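Local coordinates for sperm-specific class P protein 19 (Caenorhabditis elegans, PDB 1ROW) that is probably a structural protein of nematode sperm, built on the immunoglobulin-like beta fold of the major sperm protein family, at residues N25-S37 with F78-F92. Numbering follows the deposited sequence.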
loop_
_atom_site.group_PDB
_atom_site.type_symbol
_atom_site.label_atom_id
_atom_site.label_comp_id
_atom_site.label_asym_id
_atom_site.label_seq_id
_atom_site.Cartn_x
_atom_site.Cartn_y
_atom_site.Cartn_z
ATOM N N ASN A 25 -9.099 5.333 5.904
ATOM C CA ASN A 25 -10.422 4.921 5.462
ATOM C C ASN A 25 -11.471 5.813 6.115
ATOM O O ASN A 25 -11.765 5.679 7.307
ATOM C CB ASN A 25 -10.682 3.454 5.830
ATOM C CG ASN A 25 -12.091 3.004 5.477
ATOM O OD1 ASN A 25 -12.843 3.725 4.817
ATOM N ND2 ASN A 25 -12.453 1.790 5.904
ATOM N N GLY A 26 -12.030 6.720 5.322
ATOM C CA GLY A 26 -13.043 7.625 5.831
ATOM C C GLY A 26 -14.449 7.114 5.582
ATOM O O GLY A 26 -15.426 7.814 5.868
ATOM N N GLY A 27 -14.545 5.892 5.053
ATOM C CA GLY A 27 -15.833 5.287 4.760
ATOM C C GLY A 27 -16.478 4.688 5.992
ATOM O O GLY A 27 -15.901 4.742 7.078
ATOM N N ALA A 28 -17.660 4.095 5.824
ATOM C CA ALA A 28 -18.401 3.513 6.941
ATOM C C ALA A 28 -18.314 1.997 7.052
ATOM O O ALA A 28 -19.091 1.384 7.785
ATOM C CB ALA A 28 -19.858 3.938 6.863
ATOM N N GLU A 29 -17.381 1.394 6.322
ATOM C CA GLU A 29 -17.192 -0.054 6.379
ATOM C C GLU A 29 -15.700 -0.372 6.366
ATOM O O GLU A 29 -14.894 0.409 5.871
ATOM C CB GLU A 29 -17.896 -0.756 5.201
ATOM C CG GLU A 29 -17.307 -0.470 3.818
ATOM C CD GLU A 29 -18.007 -1.253 2.708
ATOM O OE1 GLU A 29 -18.220 -2.471 2.878
ATOM O OE2 GLU A 29 -18.338 -0.653 1.663
ATOM N N LYS A 30 -15.333 -1.513 6.938
ATOM C CA LYS A 30 -13.938 -1.924 6.973
ATOM C C LYS A 30 -13.502 -2.238 5.551
ATOM O O LYS A 30 -14.292 -2.721 4.743
ATOM C CB LYS A 30 -13.779 -3.173 7.844
ATOM C CG LYS A 30 -12.347 -3.672 7.999
ATOM C CD LYS A 30 -12.293 -4.963 8.831
ATOM C CE LYS A 30 -12.895 -4.759 10.221
ATOM N NZ LYS A 30 -13.016 -6.037 10.984
ATOM N N ILE A 31 -12.248 -1.947 5.233
ATOM C CA ILE A 31 -11.745 -2.251 3.902
ATOM C C ILE A 31 -10.579 -3.225 3.998
ATOM O O ILE A 31 -9.849 -3.246 4.989
ATOM C CB ILE A 31 -11.269 -0.980 3.159
ATOM C CG1 ILE A 31 -10.165 -0.293 3.959
ATOM C CG2 ILE A 31 -12.449 -0.043 2.920
ATOM C CD1 ILE A 31 -9.712 1.037 3.383
ATOM N N VAL A 32 -10.440 -4.053 2.970
ATOM C CA VAL A 32 -9.354 -5.015 2.883
ATOM C C VAL A 32 -8.513 -4.497 1.717
ATOM O O VAL A 32 -9.064 -3.962 0.753
ATOM C CB VAL A 32 -9.883 -6.442 2.561
ATOM C CG1 VAL A 32 -10.527 -6.468 1.188
ATOM C CG2 VAL A 32 -8.753 -7.451 2.636
ATOM N N PHE A 33 -7.192 -4.634 1.802
ATOM C CA PHE A 33 -6.329 -4.162 0.725
ATOM C C PHE A 33 -5.164 -5.114 0.454
ATOM O O PHE A 33 -4.784 -5.905 1.319
ATOM C CB PHE A 33 -5.781 -2.767 1.064
ATOM C CG PHE A 33 -4.794 -2.756 2.202
ATOM C CD1 PHE A 33 -3.466 -3.131 1.999
ATOM C CD2 PHE A 33 -5.189 -2.377 3.477
ATOM C CE1 PHE A 33 -2.548 -3.127 3.050
ATOM C CE2 PHE A 33 -4.277 -2.369 4.540
ATOM C CZ PHE A 33 -2.956 -2.744 4.324
ATOM N N LYS A 34 -4.625 -5.028 -0.760
ATOM C CA LYS A 34 -3.480 -5.824 -1.196
ATOM C C LYS A 34 -2.581 -4.889 -2.001
ATOM O O LYS A 34 -3.049 -4.185 -2.894
ATOM C CB LYS A 34 -3.910 -6.988 -2.089
ATOM C CG LYS A 34 -2.720 -7.799 -2.581
ATOM C CD LYS A 34 -3.119 -8.896 -3.565
ATOM C CE LYS A 34 -1.934 -9.814 -3.839
ATOM N NZ LYS A 34 -0.708 -9.063 -4.257
ATOM N N ILE A 35 -1.290 -4.901 -1.709
ATOM C CA ILE A 35 -0.382 -4.001 -2.400
ATOM C C ILE A 35 0.606 -4.676 -3.336
ATOM O O ILE A 35 1.235 -5.663 -2.982
ATOM C CB ILE A 35 0.406 -3.153 -1.383
ATOM C CG1 ILE A 35 -0.573 -2.475 -0.424
ATOM C CG2 ILE A 35 1.254 -2.125 -2.108
ATOM C CD1 ILE A 35 0.071 -1.560 0.593
ATOM N N LYS A 36 0.729 -4.124 -4.536
ATOM C CA LYS A 36 1.661 -4.635 -5.529
ATOM C C LYS A 36 2.563 -3.488 -5.986
ATOM O O LYS A 36 2.091 -2.384 -6.246
ATOM C CB LYS A 36 0.914 -5.222 -6.728
ATOM C CG LYS A 36 0.595 -6.708 -6.597
ATOM C CD LYS A 36 0.367 -7.340 -7.971
ATOM C CE LYS A 36 0.296 -8.863 -7.887
ATOM N NZ LYS A 36 0.217 -9.502 -9.237
ATOM N N SER A 37 3.860 -3.761 -6.061
ATOM C CA SER A 37 4.849 -2.775 -6.477
ATOM C C SER A 37 5.311 -3.044 -7.906
ATOM O O SER A 37 5.470 -4.197 -8.302
ATOM C CB SER A 37 6.064 -2.823 -5.540
ATOM O OG SER A 37 7.154 -2.082 -6.068
ATOM N N PHE A 78 -8.071 -2.561 -3.316
ATOM C CA PHE A 78 -8.904 -2.652 -2.125
ATOM C C PHE A 78 -10.338 -3.068 -2.413
ATOM O O PHE A 78 -10.796 -3.048 -3.558
ATOM C CB PHE A 78 -8.899 -1.309 -1.392
ATOM C CG PHE A 78 -9.399 -0.175 -2.226
ATOM C CD1 PHE A 78 -10.763 0.057 -2.364
ATOM C CD2 PHE A 78 -8.505 0.640 -2.915
ATOM C CE1 PHE A 78 -11.236 1.087 -3.176
ATOM C CE2 PHE A 78 -8.964 1.675 -3.730
ATOM C CZ PHE A 78 -10.330 1.898 -3.862
ATOM N N ALA A 79 -11.041 -3.436 -1.349
ATOM C CA ALA A 79 -12.427 -3.857 -1.446
ATOM C C ALA A 79 -13.072 -3.893 -0.074
ATOM O O ALA A 79 -12.401 -3.820 0.956
ATOM C CB ALA A 79 -12.516 -5.245 -2.089
ATOM N N SER A 80 -14.391 -4.016 -0.071
ATOM C CA SER A 80 -15.135 -4.098 1.167
ATOM C C SER A 80 -14.643 -5.329 1.917
ATOM O O SER A 80 -14.493 -6.400 1.331
ATOM C CB SER A 80 -16.624 -4.235 0.860
ATOM O OG SER A 80 -17.344 -4.577 2.027
ATOM N N ALA A 81 -14.381 -5.176 3.211
ATOM C CA ALA A 81 -13.920 -6.296 4.019
ATOM C C ALA A 81 -15.093 -7.228 4.290
ATOM O O ALA A 81 -16.142 -6.798 4.775
ATOM C CB ALA A 81 -13.338 -5.795 5.321
ATOM N N PRO A 82 -14.931 -8.522 3.980
ATOM C CA PRO A 82 -16.015 -9.479 4.207
ATOM C C PRO A 82 -16.354 -9.839 5.660
ATOM O O PRO A 82 -15.493 -9.875 6.541
ATOM C CB PRO A 82 -15.577 -10.692 3.387
ATOM C CG PRO A 82 -14.092 -10.617 3.453
ATOM C CD PRO A 82 -13.841 -9.144 3.209
ATOM N N ALA A 83 -17.642 -10.099 5.867
ATOM C CA ALA A 83 -18.246 -10.485 7.141
ATOM C C ALA A 83 -17.388 -10.349 8.392
ATOM O O ALA A 83 -17.382 -9.305 9.045
ATOM C CB ALA A 83 -18.780 -11.922 7.032
ATOM N N ASP A 84 -16.660 -11.405 8.725
ATOM C CA ASP A 84 -15.821 -11.395 9.920
ATOM C C ASP A 84 -14.372 -11.787 9.659
ATOM O O ASP A 84 -13.762 -12.457 10.488
ATOM C CB ASP A 84 -16.396 -12.354 10.962
ATOM C CG ASP A 84 -17.527 -11.746 11.757
ATOM O OD1 ASP A 84 -18.486 -12.477 12.066
ATOM O OD2 ASP A 84 -17.457 -10.544 12.094
ATOM N N ALA A 85 -13.816 -11.366 8.530
ATOM C CA ALA A 85 -12.433 -11.699 8.199
ATOM C C ALA A 85 -11.468 -11.242 9.290
ATOM O O ALA A 85 -11.582 -10.122 9.794
ATOM C CB ALA A 85 -12.051 -11.061 6.867
ATOM N N THR A 86 -10.525 -12.109 9.653
ATOM C CA THR A 86 -9.530 -11.778 10.675
ATOM C C THR A 86 -8.153 -11.577 10.058
ATOM O O THR A 86 -7.260 -11.013 10.690
ATOM C CB THR A 86 -9.442 -12.854 11.770
ATOM O OG1 THR A 86 -9.390 -14.152 11.165
ATOM C CG2 THR A 86 -10.642 -12.767 12.692
ATOM N N ASP A 87 -7.968 -12.059 8.833
ATOM C CA ASP A 87 -6.706 -11.842 8.139
ATOM C C ASP A 87 -6.993 -11.618 6.660
ATOM O O ASP A 87 -7.532 -12.486 5.960
ATOM C CB ASP A 87 -5.725 -12.996 8.357
ATOM C CG ASP A 87 -6.127 -14.245 7.646
ATOM O OD1 ASP A 87 -7.254 -14.717 7.883
ATOM O OD2 ASP A 87 -5.307 -14.755 6.855
ATOM N N ALA A 88 -6.636 -10.416 6.217
ATOM C CA ALA A 88 -6.844 -9.939 4.856
ATOM C C ALA A 88 -6.401 -10.841 3.712
ATOM O O ALA A 88 -7.123 -10.997 2.729
ATOM C CB ALA A 88 -6.195 -8.561 4.702
ATOM N N GLN A 89 -5.216 -11.427 3.817
ATOM C CA GLN A 89 -4.739 -12.269 2.733
ATOM C C GLN A 89 -5.663 -13.453 2.525
ATOM O O GLN A 89 -6.006 -13.794 1.394
ATOM C CB GLN A 89 -3.314 -12.752 3.006
ATOM C CG GLN A 89 -2.651 -13.356 1.772
ATOM C CD GLN A 89 -1.161 -13.564 1.945
ATOM O OE1 GLN A 89 -0.467 -13.966 1.010
ATOM N NE2 GLN A 89 -0.659 -13.291 3.142
ATOM N N ALA A 90 -6.071 -14.077 3.621
ATOM C CA ALA A 90 -6.969 -15.217 3.546
ATOM C C ALA A 90 -8.281 -14.784 2.906
ATOM O O ALA A 90 -8.802 -15.464 2.021
ATOM C CB ALA A 90 -7.226 -15.767 4.935
ATOM N N ALA A 91 -8.804 -13.643 3.348
ATOM C CA ALA A 91 -10.066 -13.127 2.834
ATOM C C ALA A 91 -9.969 -12.600 1.404
ATOM O O ALA A 91 -10.915 -12.733 0.625
ATOM C CB ALA A 91 -10.592 -12.034 3.757
ATOM N N PHE A 92 -8.830 -12.002 1.060
ATOM C CA PHE A 92 -8.631 -11.459 -0.280
ATOM C C PHE A 92 -8.711 -12.577 -1.317
ATOM O O PHE A 92 -8.854 -12.336 -2.517
ATOM C CB PHE A 92 -7.272 -10.769 -0.364
ATOM C CG PHE A 92 -7.292 -9.498 -1.157
ATOM C CD1 PHE A 92 -7.257 -9.525 -2.546
ATOM C CD2 PHE A 92 -7.376 -8.267 -0.511
ATOM C CE1 PHE A 92 -7.304 -8.341 -3.285
ATOM C CE2 PHE A 92 -7.425 -7.081 -1.235
ATOM C CZ PHE A 92 -7.389 -7.116 -2.625
#
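The ring of Phe92, carried by the segment that includes the short helix starting at Ala88, lies against strand 31-37 in a CH-pi contact: Lys34 CB sits over one face, 3.7 Å from the ring centroid and 18° off the normal. Val32 meets the edge of the same ring, its CG2 3.5 Å from Phe92 CD2. Val32 CG2 also presses tightly on Ala88 CB, 3.5 Å away, because chi1 (64°) puts CG1 between the backbone N and the carbonyl carbon, near Ala79 CB, and leaves CG2 pointing at the helix. One valine thus joins strand to both helix and neighbouring strand. Replacing Phe92 by an alanine would remove the ring and is likely to leave Lys34 CB and Val32 CG2 without their partner and the helix less firmly held to the sheet.

Behind these side chains, Val32 and Ala79 form an antiparallel hydrogen-bonded pair, with Val32 N to Ala79 O (2.8 Å) nearly straight at 175°. Just beyond the strand pairing, Ala81 N donates to Lys30 O. Farther out, Asn25 OD1 closes an Asx turn through Gly27 N as its ND2 grips Glu29 O and Val52 O. Backbone bonds therefore fix the strand register in this MSP domain, whereas the helix packs across the strand through carbon contacts.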